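Local coordinates for putative NAD(P)H:FMN oxidoreductase (Porphyromonas gingivalis W83, PDB 3GE5), which binds flavin mononucleotide and, as a nitroreductase-family protein, probably acts as an oxidoreductase, at residues 41-46 and 97-102; 51-56 and 76-81; 92-97 and 141-146. All blocks are in the same frame, centred on the assembly; numbering follows the deposited sequence.

Contact 1 (41-46 and 97-102). With FMN (flavin mononucleotide), chain C.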
loop_
_atom_site.group_PDB
_atom_site.type_symbol
_atom_site.label_atom_id
_atom_site.label_comp_id
_atom_site.label_asym_id
_atom_site.label_seq_id
_atom_site.Cartn_x
_atom_site.Cartn_y
_atom_site.Cartn_z
ATOM N N ARG A 41 19.282 -0.713 3.242
ATOM C CA ARG A 41 19.891 0.548 2.804
ATOM C C ARG A 41 21.313 0.427 2.305
ATOM O O ARG A 41 21.895 1.409 1.845
ATOM C CB ARG A 41 19.811 1.561 3.946
ATOM C CG ARG A 41 18.390 1.980 4.282
ATOM C CD ARG A 41 18.346 2.942 5.481
ATOM N NE ARG A 41 16.999 3.246 5.952
ATOM C CZ ARG A 41 16.258 2.488 6.771
ATOM N NH1 ARG A 41 16.688 1.323 7.248
ATOM N NH2 ARG A 41 15.047 2.914 7.126
ATOM N N LYS A 42 21.887 -0.778 2.411
ATOM C CA LYS A 42 23.269 -1.027 2.054
ATOM C C LYS A 42 23.286 -2.183 1.073
ATOM O O LYS A 42 22.683 -3.213 1.335
ATOM C CB LYS A 42 24.083 -1.333 3.313
ATOM C CG LYS A 42 24.216 -0.144 4.266
ATOM C CD LYS A 42 25.264 0.840 3.700
ATOM C CE LYS A 42 24.930 2.301 3.911
ATOM N NZ LYS A 42 25.808 3.158 3.006
ATOM N N PHE A 43 23.923 -1.973 -0.088
ATOM C CA PHE A 43 23.793 -2.874 -1.230
ATOM C C PHE A 43 25.147 -3.360 -1.731
ATOM O O PHE A 43 26.169 -2.695 -1.517
ATOM C CB PHE A 43 23.086 -2.125 -2.364
ATOM C CG PHE A 43 21.722 -1.613 -1.980
ATOM C CD1 PHE A 43 20.607 -2.452 -2.067
ATOM C CD2 PHE A 43 21.558 -0.330 -1.497
ATOM C CE1 PHE A 43 19.335 -2.009 -1.695
ATOM C CE2 PHE A 43 20.281 0.133 -1.121
ATOM C CZ PHE A 43 19.170 -0.709 -1.200
ATOM N N ILE A 44 25.161 -4.519 -2.388
ATOM C CA ILE A 44 26.377 -5.000 -3.051
ATOM C C ILE A 44 26.303 -4.629 -4.531
ATOM O O ILE A 44 25.283 -4.132 -5.007
ATOM C CB ILE A 44 26.578 -6.510 -2.840
ATOM C CG1 ILE A 44 25.355 -7.298 -3.359
ATOM C CG2 ILE A 44 26.815 -6.789 -1.370
ATOM C CD1 ILE A 44 25.483 -8.817 -3.269
ATOM N N ASP A 45 27.396 -4.861 -5.253
ATOM C CA ASP A 45 27.488 -4.490 -6.661
ATOM C C ASP A 45 26.727 -5.373 -7.638
ATOM O O ASP A 45 26.592 -5.023 -8.806
ATOM C CB ASP A 45 28.966 -4.429 -7.074
ATOM C CG ASP A 45 29.672 -3.240 -6.470
ATOM O OD1 ASP A 45 28.956 -2.323 -5.992
ATOM O OD2 ASP A 45 30.927 -3.211 -6.483
ATOM N N ARG A 46 26.234 -6.512 -7.191
ATOM C CA ARG A 46 25.626 -7.445 -8.114
ATOM C C ARG A 46 24.544 -6.748 -8.941
ATOM O O ARG A 46 23.660 -6.127 -8.389
ATOM C CB ARG A 46 25.042 -8.612 -7.347
ATOM C CG ARG A 46 24.489 -9.709 -8.238
ATOM C CD ARG A 46 24.018 -10.864 -7.415
ATOM N NE ARG A 46 23.118 -11.689 -8.198
ATOM C CZ ARG A 46 22.426 -12.720 -7.715
ATOM N NH1 ARG A 46 22.526 -13.071 -6.433
ATOM N NH2 ARG A 46 21.632 -13.410 -8.533
ATOM N N GLY A 97 23.788 5.132 -2.580
ATOM C CA GLY A 97 24.357 3.790 -2.747
ATOM C C GLY A 97 23.432 2.761 -3.403
ATOM O O GLY A 97 23.855 1.629 -3.635
ATOM N N ALA A 98 22.149 3.108 -3.672
ATOM C CA ALA A 98 21.191 2.149 -4.244
ATOM C C ALA A 98 21.382 2.004 -5.754
ATOM O O ALA A 98 21.471 3.022 -6.477
ATOM C CB ALA A 98 19.727 2.584 -3.917
ATOM N N PRO A 99 21.487 0.765 -6.262
ATOM C CA PRO A 99 21.653 0.579 -7.675
ATOM C C PRO A 99 20.522 1.030 -8.548
ATOM O O PRO A 99 20.776 1.419 -9.669
ATOM C CB PRO A 99 21.770 -0.945 -7.836
ATOM C CG PRO A 99 21.955 -1.480 -6.516
ATOM C CD PRO A 99 21.583 -0.500 -5.510
ATOM N N ILE A 100 19.281 0.866 -8.074
ATOM C CA ILE A 100 18.102 1.188 -8.868
ATOM C C ILE A 100 17.143 2.019 -8.050
ATOM O O ILE A 100 16.913 1.728 -6.880
ATOM C CB ILE A 100 17.371 -0.089 -9.369
ATOM C CG1 ILE A 100 18.313 -0.884 -10.270
ATOM C CG2 ILE A 100 16.082 0.286 -10.175
ATOM C CD1 ILE A 100 17.711 -2.143 -10.876
ATOM N N TYR A 101 16.581 3.036 -8.694
ATOM C CA TYR A 101 15.499 3.811 -8.099
ATOM C C TYR A 101 14.258 3.752 -8.988
ATOM O O TYR A 101 14.339 3.933 -10.203
ATOM C CB TYR A 101 15.893 5.274 -7.910
ATOM C CG TYR A 101 17.196 5.479 -7.195
ATOM C CD1 TYR A 101 17.239 5.644 -5.814
ATOM C CD2 TYR A 101 18.396 5.564 -7.919
ATOM C CE1 TYR A 101 18.447 5.874 -5.155
ATOM C CE2 TYR A 101 19.601 5.800 -7.279
ATOM C CZ TYR A 101 19.623 5.954 -5.907
ATOM O OH TYR A 101 20.848 6.184 -5.306
ATOM N N ILE A 102 13.109 3.479 -8.382
ATOM C CA ILE A 102 11.839 3.612 -9.089
ATOM C C ILE A 102 11.075 4.798 -8.473
ATOM O O ILE A 102 10.607 4.715 -7.305
ATOM C CB ILE A 102 10.964 2.332 -9.046
ATOM C CG1 ILE A 102 11.735 1.116 -9.584
ATOM C CG2 ILE A 102 9.661 2.566 -9.832
ATOM C CD1 ILE A 102 10.996 -0.279 -9.321
HETATM N N1 FMN C . 13.720 5.088 5.367
HETATM C C2 FMN C . 14.715 5.963 5.038
HETATM O O2 FMN C . 15.885 5.722 5.356
HETATM N N3 FMN C . 14.443 7.140 4.354
HETATM C C4 FMN C . 13.152 7.494 3.981
HETATM O O4 FMN C . 12.915 8.587 3.379
HETATM C C4A FMN C . 12.137 6.601 4.316
HETATM N N5 FMN C . 10.838 6.944 3.990
HETATM C C5A FMN C . 9.840 6.034 4.185
HETATM C C6 FMN C . 8.558 6.368 3.739
HETATM C C7 FMN C . 7.536 5.438 3.895
HETATM C C7M FMN C . 6.138 5.756 3.455
HETATM C C8 FMN C . 7.799 4.191 4.462
HETATM C C8M FMN C . 6.716 3.174 4.616
HETATM C C9 FMN C . 9.053 3.890 4.932
HETATM C C9A FMN C . 10.103 4.786 4.791
HETATM N N10 FMN C . 11.408 4.493 5.254
HETATM C C10 FMN C . 12.413 5.391 4.992
HETATM C "C1'" FMN C . 11.756 3.122 5.773
HETATM C "C2'" FMN C . 11.258 3.040 7.214
HETATM O "O2'" FMN C . 12.223 3.638 8.070
HETATM C "C3'" FMN C . 10.963 1.599 7.643
HETATM O "O3'" FMN C . 10.020 1.016 6.736
HETATM C "C4'" FMN C . 10.480 1.479 9.100
HETATM O "O4'" FMN C . 11.463 1.907 10.043
HETATM C "C5'" FMN C . 10.077 0.047 9.471
HETATM O "O5'" FMN C . 11.201 -0.795 9.327
HETATM P P FMN C . 11.115 -2.096 8.453
HETATM O O1P FMN C . 10.813 -1.603 7.047
HETATM O O2P FMN C . 10.013 -3.000 8.975
HETATM O O3P FMN C . 12.511 -2.682 8.463
#
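Phe-43 lays one face of its ring over Pro-99, while its CD2 and CE2 atoms meet Ala-98 and Gly-97 obliquely. Its CG lies anti to the carbonyl carbon (chi1 -59°), which swings the phenyl off the loop 41-46 onto the turn leading into strand 100-107. The CD methylene of Pro-99 sits 4.1 Å from the centroid of the Phe-43 ring and 27° from the ring normal, a CH-pi contact over the face. It is displaced toward the root of the ring, since Phe-43 CG is 3.7 Å from Pro-99 CD. A rigid proline suits this place because its CD-H bonds, next to the electron-withdrawing nitrogen, are slightly polarised toward the pi cloud. The small Ala-98 brings its CB within 3.8 Å of Phe-43 CE2. Gly-97 contributes its backbone, its O lying 3.7 Å from Phe-43 CD2. Trp-94 packs near the same ring, linking it to the flavin pocket.

Two residues earlier, Arg-41 points away from 97-102 and extends to the FMN. Its NE donates to FMN O2 at 2.8 Å, nearly straight at 170°, and its NH2 reaches FMN N1 at 3.1 Å with a further weak bond to O2. The pyrimidine end of the flavin thus meets the guanidinium edge. No hydrogen bond joins the two segments; between them the contact is mostly apolar packing, while backbone bonds of Lys-42 to Asp-175 and of Ile-44 to Tyr-173 also hold the loop. The arginine's positive charge beside N1 and O2 would be expected to stabilise negative charge on a reduced flavin.

Contact 2 (51-56 and 76-81)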
loop_
_atom_site.group_PDB
_atom_site.type_symbol
_atom_site.label_atom_id
_atom_site.label_comp_id
_atom_site.label_asym_id
_atom_site.label_seq_id
_atom_site.Cartn_x
_atom_site.Cartn_y
_atom_site.Cartn_z
ATOM N N GLU A 51 14.907 -9.269 -15.810
ATOM C CA GLU A 51 13.624 -9.935 -15.614
ATOM C C GLU A 51 13.071 -9.645 -14.225
ATOM O O GLU A 51 11.844 -9.608 -14.054
ATOM C CB GLU A 51 13.744 -11.448 -15.837
ATOM C CG GLU A 51 14.876 -12.145 -15.043
ATOM C CD GLU A 51 16.271 -12.241 -15.785
ATOM O OE1 GLU A 51 16.680 -11.339 -16.604
ATOM O OE2 GLU A 51 16.982 -13.240 -15.486
ATOM N N LYS A 52 13.955 -9.442 -13.244
ATOM C CA LYS A 52 13.506 -9.115 -11.890
ATOM C C LYS A 52 12.973 -7.658 -11.836
ATOM O O LYS A 52 11.936 -7.390 -11.210
ATOM C CB LYS A 52 14.615 -9.311 -10.822
ATOM C CG LYS A 52 15.005 -10.780 -10.578
ATOM C CD LYS A 52 15.936 -10.993 -9.390
ATOM C CE LYS A 52 16.136 -12.490 -9.139
ATOM N NZ LYS A 52 16.947 -12.805 -7.927
ATOM N N LEU A 53 13.692 -6.721 -12.466
ATOM C CA LEU A 53 13.200 -5.326 -12.596
ATOM C C LEU A 53 11.839 -5.261 -13.303
ATOM O O LEU A 53 10.916 -4.571 -12.841
ATOM C CB LEU A 53 14.217 -4.424 -13.318
ATOM C CG LEU A 53 13.832 -2.952 -13.401
ATOM C CD1 LEU A 53 13.465 -2.383 -12.014
ATOM C CD2 LEU A 53 14.953 -2.110 -14.093
HETATM N N MSE A 54 11.706 -6.010 -14.399
HETATM C CA MSE A 54 10.446 -6.052 -15.143
HETATM C C MSE A 54 9.286 -6.628 -14.286
HETATM O O MSE A 54 8.166 -6.150 -14.388
HETATM C CB MSE A 54 10.582 -6.781 -16.477
HETATM C CG MSE A 54 11.534 -6.113 -17.461
HETATM SE SE MSE A 54 11.255 -4.195 -17.731
HETATM C CE MSE A 54 9.303 -4.226 -17.901
ATOM N N ALA A 55 9.554 -7.649 -13.473
ATOM C CA ALA A 55 8.561 -8.202 -12.534
ATOM C C ALA A 55 8.127 -7.199 -11.503
ATOM O O ALA A 55 6.923 -7.140 -11.129
ATOM C CB ALA A 55 9.095 -9.507 -11.852
ATOM N N ILE A 56 9.091 -6.462 -10.959
ATOM C CA ILE A 56 8.763 -5.416 -9.977
ATOM C C ILE A 56 7.787 -4.405 -10.617
ATOM O O ILE A 56 6.778 -4.047 -10.007
ATOM C CB ILE A 56 10.028 -4.731 -9.436
ATOM C CG1 ILE A 56 10.867 -5.677 -8.547
ATOM C CG2 ILE A 56 9.659 -3.485 -8.598
ATOM C CD1 ILE A 56 12.304 -5.170 -8.305
ATOM N N VAL A 76 11.996 4.922 -13.920
ATOM C CA VAL A 76 13.104 4.067 -13.481
ATOM C C VAL A 76 14.408 4.814 -13.703
ATOM O O VAL A 76 14.625 5.368 -14.810
ATOM C CB VAL A 76 13.114 2.722 -14.251
ATOM C CG1 VAL A 76 14.318 1.935 -13.841
ATOM C CG2 VAL A 76 11.793 1.937 -14.018
ATOM N N VAL A 77 15.255 4.866 -12.665
ATOM C CA VAL A 77 16.572 5.510 -12.780
ATOM C C VAL A 77 17.611 4.474 -12.350
ATOM O O VAL A 77 17.687 4.080 -11.202
ATOM C CB VAL A 77 16.649 6.809 -11.947
ATOM C CG1 VAL A 77 18.079 7.350 -11.962
ATOM C CG2 VAL A 77 15.631 7.843 -12.511
ATOM N N ARG A 78 18.399 3.999 -13.305
ATOM C CA ARG A 78 19.447 3.029 -12.996
ATOM C C ARG A 78 20.771 3.252 -13.734
ATOM O O ARG A 78 21.793 2.705 -13.319
ATOM C CB ARG A 78 18.957 1.605 -13.245
ATOM C CG ARG A 78 18.514 1.375 -14.618
ATOM C CD ARG A 78 18.280 -0.073 -14.864
ATOM N NE ARG A 78 17.636 -0.234 -16.157
ATOM C CZ ARG A 78 17.426 -1.399 -16.755
ATOM N NH1 ARG A 78 17.799 -2.537 -16.163
ATOM N NH2 ARG A 78 16.819 -1.413 -17.937
ATOM N N GLU A 79 20.777 4.035 -14.811
ATOM C CA GLU A 79 22.041 4.367 -15.479
ATOM C C GLU A 79 22.787 5.394 -14.654
ATOM O O GLU A 79 22.207 6.167 -13.871
ATOM C CB GLU A 79 21.802 4.920 -16.876
ATOM C CG GLU A 79 21.182 3.915 -17.795
ATOM C CD GLU A 79 20.972 4.483 -19.184
ATOM O OE1 GLU A 79 21.216 5.719 -19.385
ATOM O OE2 GLU A 79 20.542 3.685 -20.048
ATOM N N GLU A 80 24.099 5.420 -14.813
ATOM C CA GLU A 80 24.908 6.246 -13.917
ATOM C C GLU A 80 24.565 7.730 -13.954
ATOM O O GLU A 80 24.520 8.376 -12.899
ATOM C CB GLU A 80 26.412 6.033 -14.195
ATOM C CG GLU A 80 26.945 4.827 -13.432
ATOM C CD GLU A 80 26.527 4.844 -11.951
ATOM O OE1 GLU A 80 27.023 5.734 -11.214
ATOM O OE2 GLU A 80 25.686 3.998 -11.541
ATOM N N GLU A 81 24.297 8.260 -15.147
ATOM C CA GLU A 81 24.022 9.671 -15.299
ATOM C C GLU A 81 22.786 10.055 -14.500
ATOM O O GLU A 81 22.790 11.054 -13.773
ATOM C CB GLU A 81 23.833 10.032 -16.771
ATOM C CG GLU A 81 23.374 11.479 -17.032
ATOM C CD GLU A 81 22.925 11.723 -18.487
ATOM O OE1 GLU A 81 23.796 11.841 -19.388
ATOM O OE2 GLU A 81 21.701 11.813 -18.720
#
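Leu-53 turns its CG anti to the backbone N (chi1 -176°), directing the isobutyl group toward strand 72-77, and Arg-78 takes the less common chi1 of 58°, with CG between its own N and carbonyl carbon, then runs fully extended to its guanidinium. The two chains cross, and the CD2 methyl of Leu-53 comes to rest over one face of the guanidinium. The methyl stands 3.4 Å above that plane, offset toward the rim, so that Leu-53 CD2 is 3.5 Å from Arg-78 NH1 and 3.7 Å from Arg-78 CZ. A flat cation accepts a methyl on its face because its N-H bonds all point outward in the plane. There, NH1 forms a salt bridge with Glu-50 OE1, about one helical turn before the leucine, so the same helix supplies both the apolar cover and the countercharge. The same CD2 also packs 4.1 Å from Val-76 CG1, a looser apolar touch; the beta-branched valine suits the extended strand and turns a compact methyl to the helix.

This is the helix-on-sheet layer of the nitroreductase fold. Strand 72-77 is outermost within its own chain, but Val-76 pairs in a parallel ladder with a strand of the second subunit, so the sheet continues across the dimer interface, consistent with the C-terminal extensions that nitroreductase dimers exchange. Phe-195 of the second subunit packs on both Val-76 and Arg-78, and Glu-196 of that subunit accepts hydrogen bonds through OE2 from the backbone N atoms of Arg-78 and Glu-79, the latter being the N-cap of helix 80-86.

Contact 3 (92-97 and 141-146). With FMN (flavin mononucleotide), chain C; EDO (1,2-ethanediol), chain I.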
loop_
_atom_site.group_PDB
_atom_site.type_symbol
_atom_site.label_atom_id
_atom_site.label_comp_id
_atom_site.label_asym_id
_atom_site.label_seq_id
_atom_site.Cartn_x
_atom_site.Cartn_y
_atom_site.Cartn_z
ATOM N N GLN A 92 20.190 11.988 2.982
ATOM C CA GLN A 92 20.468 10.785 3.764
ATOM C C GLN A 92 21.684 10.101 3.175
ATOM O O GLN A 92 21.692 9.753 1.993
ATOM C CB GLN A 92 19.255 9.861 3.759
ATOM C CG GLN A 92 18.051 10.514 4.459
ATOM C CD GLN A 92 16.821 9.637 4.537
ATOM O OE1 GLN A 92 16.595 8.769 3.701
ATOM N NE2 GLN A 92 15.960 9.937 5.515
ATOM N N PRO A 93 22.747 9.932 3.975
ATOM C CA PRO A 93 23.978 9.385 3.404
ATOM C C PRO A 93 23.885 8.049 2.635
ATOM O O PRO A 93 24.603 7.849 1.661
ATOM C CB PRO A 93 24.895 9.239 4.635
ATOM C CG PRO A 93 24.410 10.306 5.560
ATOM C CD PRO A 93 22.932 10.341 5.384
ATOM N N TRP A 94 23.007 7.143 3.051
ATOM C CA TRP A 94 22.883 5.848 2.380
ATOM C C TRP A 94 22.302 5.950 0.966
ATOM O O TRP A 94 22.575 5.113 0.115
ATOM C CB TRP A 94 22.030 4.881 3.214
ATOM C CG TRP A 94 20.577 5.230 3.211
ATOM C CD1 TRP A 94 19.942 6.062 4.085
ATOM C CD2 TRP A 94 19.584 4.802 2.270
ATOM N NE1 TRP A 94 18.633 6.188 3.751
ATOM C CE2 TRP A 94 18.368 5.417 2.649
ATOM C CE3 TRP A 94 19.596 3.973 1.119
ATOM C CZ2 TRP A 94 17.182 5.232 1.930
ATOM C CZ3 TRP A 94 18.406 3.767 0.431
ATOM C CH2 TRP A 94 17.216 4.413 0.842
ATOM N N PHE A 95 21.479 6.970 0.722
ATOM C CA PHE A 95 20.647 7.024 -0.492
ATOM C C PHE A 95 21.383 6.874 -1.821
ATOM O O PHE A 95 20.937 6.134 -2.706
ATOM C CB PHE A 95 19.824 8.319 -0.462
ATOM C CG PHE A 95 18.919 8.503 -1.668
ATOM C CD1 PHE A 95 19.364 9.169 -2.798
ATOM C CD2 PHE A 95 17.609 8.033 -1.649
ATOM C CE1 PHE A 95 18.528 9.354 -3.884
ATOM C CE2 PHE A 95 16.768 8.205 -2.764
ATOM C CZ PHE A 95 17.229 8.894 -3.863
ATOM N N PRO A 96 22.510 7.579 -2.000
ATOM C CA PRO A 96 23.202 7.416 -3.274
ATOM C C PRO A 96 23.882 6.064 -3.521
ATOM O O PRO A 96 24.477 5.872 -4.577
ATOM C CB PRO A 96 24.249 8.548 -3.265
ATOM C CG PRO A 96 24.381 8.963 -1.890
ATOM C CD PRO A 96 23.136 8.608 -1.153
ATOM N N GLY A 97 23.788 5.132 -2.580
ATOM C CA GLY A 97 24.357 3.790 -2.747
ATOM C C GLY A 97 23.432 2.761 -3.403
ATOM O O GLY A 97 23.855 1.629 -3.635
ATOM N N GLY A 141 16.680 -6.423 -1.821
ATOM C CA GLY A 141 16.447 -5.531 -0.684
ATOM C C GLY A 141 15.981 -4.182 -1.199
ATOM O O GLY A 141 16.347 -3.763 -2.300
ATOM N N CYS A 142 15.187 -3.494 -0.401
ATOM C CA CYS A 142 14.788 -2.178 -0.773
ATOM C C CYS A 142 14.426 -1.338 0.437
ATOM O O CYS A 142 14.229 -1.861 1.538
ATOM C CB CYS A 142 13.656 -2.260 -1.816
ATOM S SG CYS A 142 12.169 -3.023 -1.259
ATOM N N THR A 143 14.355 -0.030 0.208
ATOM C CA THR A 143 13.768 0.921 1.148
ATOM C C THR A 143 12.858 1.880 0.409
ATOM O O THR A 143 13.196 2.372 -0.659
ATOM C CB THR A 143 14.882 1.706 1.955
ATOM O OG1 THR A 143 15.638 0.782 2.717
ATOM C CG2 THR A 143 14.279 2.761 2.881
ATOM N N TRP A 144 11.681 2.076 0.971
ATOM C CA TRP A 144 10.738 3.104 0.530
ATOM C C TRP A 144 11.238 4.440 0.995
ATOM O O TRP A 144 11.539 4.596 2.185
ATOM C CB TRP A 144 9.404 2.814 1.173
ATOM C CG TRP A 144 8.205 3.595 0.717
ATOM C CD1 TRP A 144 8.098 4.958 0.503
ATOM C CD2 TRP A 144 6.912 3.051 0.514
ATOM N NE1 TRP A 144 6.798 5.270 0.141
ATOM C CE2 TRP A 144 6.049 4.124 0.149
ATOM C CE3 TRP A 144 6.385 1.756 0.585
ATOM C CZ2 TRP A 144 4.708 3.925 -0.168
ATOM C CZ3 TRP A 144 5.010 1.571 0.284
ATOM C CH2 TRP A 144 4.213 2.665 -0.094
ATOM N N VAL A 145 11.336 5.400 0.082
ATOM C CA VAL A 145 11.899 6.755 0.370
ATOM C C VAL A 145 10.876 7.874 0.074
ATOM O O VAL A 145 10.365 8.003 -1.043
ATOM C CB VAL A 145 13.201 7.042 -0.435
ATOM C CG1 VAL A 145 13.726 8.419 -0.093
ATOM C CG2 VAL A 145 14.252 5.917 -0.146
ATOM N N CYS A 146 10.581 8.671 1.104
ATOM C CA CYS A 146 9.789 9.914 0.960
ATOM C C CYS A 146 10.559 11.146 1.399
ATOM O O CYS A 146 10.138 12.272 1.090
ATOM C CB CYS A 146 8.518 9.795 1.757
ATOM S SG CYS A 146 7.317 8.648 1.009
HETATM N N1 FMN C . 13.720 5.088 5.367
HETATM C C2 FMN C . 14.715 5.963 5.038
HETATM O O2 FMN C . 15.885 5.722 5.356
HETATM N N3 FMN C . 14.443 7.140 4.354
HETATM C C4 FMN C . 13.152 7.494 3.981
HETATM O O4 FMN C . 12.915 8.587 3.379
HETATM C C4A FMN C . 12.137 6.601 4.316
HETATM N N5 FMN C . 10.838 6.944 3.990
HETATM C C5A FMN C . 9.840 6.034 4.185
HETATM C C6 FMN C . 8.558 6.368 3.739
HETATM C C7 FMN C . 7.536 5.438 3.895
HETATM C C7M FMN C . 6.138 5.756 3.455
HETATM C C8 FMN C . 7.799 4.191 4.462
HETATM C C8M FMN C . 6.716 3.174 4.616
HETATM C C9 FMN C . 9.053 3.890 4.932
HETATM C C9A FMN C . 10.103 4.786 4.791
HETATM N N10 FMN C . 11.408 4.493 5.254
HETATM C C10 FMN C . 12.413 5.391 4.992
HETATM C "C1'" FMN C . 11.756 3.122 5.773
HETATM C "C2'" FMN C . 11.258 3.040 7.214
HETATM O "O2'" FMN C . 12.223 3.638 8.070
HETATM C "C3'" FMN C . 10.963 1.599 7.643
HETATM O "O3'" FMN C . 10.020 1.016 6.736
HETATM C "C4'" FMN C . 10.480 1.479 9.100
HETATM O "O4'" FMN C . 11.463 1.907 10.043
HETATM C "C5'" FMN C . 10.077 0.047 9.471
HETATM O "O5'" FMN C . 11.201 -0.795 9.327
HETATM P P FMN C . 11.115 -2.096 8.453
HETATM O O1P FMN C . 10.813 -1.603 7.047
HETATM O O2P FMN C . 10.013 -3.000 8.975
HETATM O O3P FMN C . 12.511 -2.682 8.463
HETATM C C1 EDO I . 22.607 6.380 6.999
HETATM O O1 EDO I . 22.380 7.189 5.873
HETATM C C2 EDO I . 24.068 5.965 7.061
HETATM O O2 EDO I . 24.458 5.348 5.832
#
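A type I beta turn from Gln-92 to Phe-95, running into a short 3-10 segment, sets Trp-94 and Phe-95 against strand 141-145, with the CA atoms of Phe-95 and Val-145 8.8 Å apart. In this nitroreductase fold the strand is an end strand of the antiparallel sheet within its chain and forms one wall of the flavin pocket.

Thr-143 and Val-145, alternate residues of the strand, both face the turn. The benzo corner of Trp-94 meets them: its CH2 lies 3.5 Å from Val-145 CG2, which approaches at the ring edge, and 3.7 Å from Thr-143 CB, which comes in obliquely. With CG between the backbone N and carbonyl carbon (chi1 72°), the indole turns its six-membered ring to the strand. Beta-branched residues suit the strand and offer two short branches: Val-145 gives one to each aromatic ring, CG1 taking Phe-95 CE2 at 4.1 Å, and Thr-143 gives a methyl to the flavin and OG1 to the carbonyl of Val-40.

On the strand's other side, Trp-144 lays an indole face against the FMN methyl C7M. Gln-92 reads the pyrimidine edge, its extended chain placing OE1 2.8 Å from FMN N3 in an almost straight bond (177°). That OE1 also receives Trp-94 NE1, from well above the amide plane, which would steady the carboxamide. At the flavin's reactive side, Cys-146 N donates to FMN O4 at 3.3 Å and more weakly to FMN N5.

From the N terminus, the loop 41-46 opens contact 1, which closes at 97-102, where strand 100-107 begins. Contact 2 lies wholly within that interval, joining helix 50-62 to the end of strand 72-77. Contact 3 starts at 92-97, before contact 1 has closed, and ends on strand 141-145, so the two cross and share Gly-97. Contacts 2 and 3 are in series, without touching. Tyr-101, in 97-102, connects contact 1 to the other two, its backbone pairing with Val-77 and its hydroxyl with Phe-95 O. Together they tie the loop 41-46, helix 50-62 and the turn 92-97 to the central antiparallel sheet; contacts 1 and 3 meet FMN, 2 and 3 the second subunit.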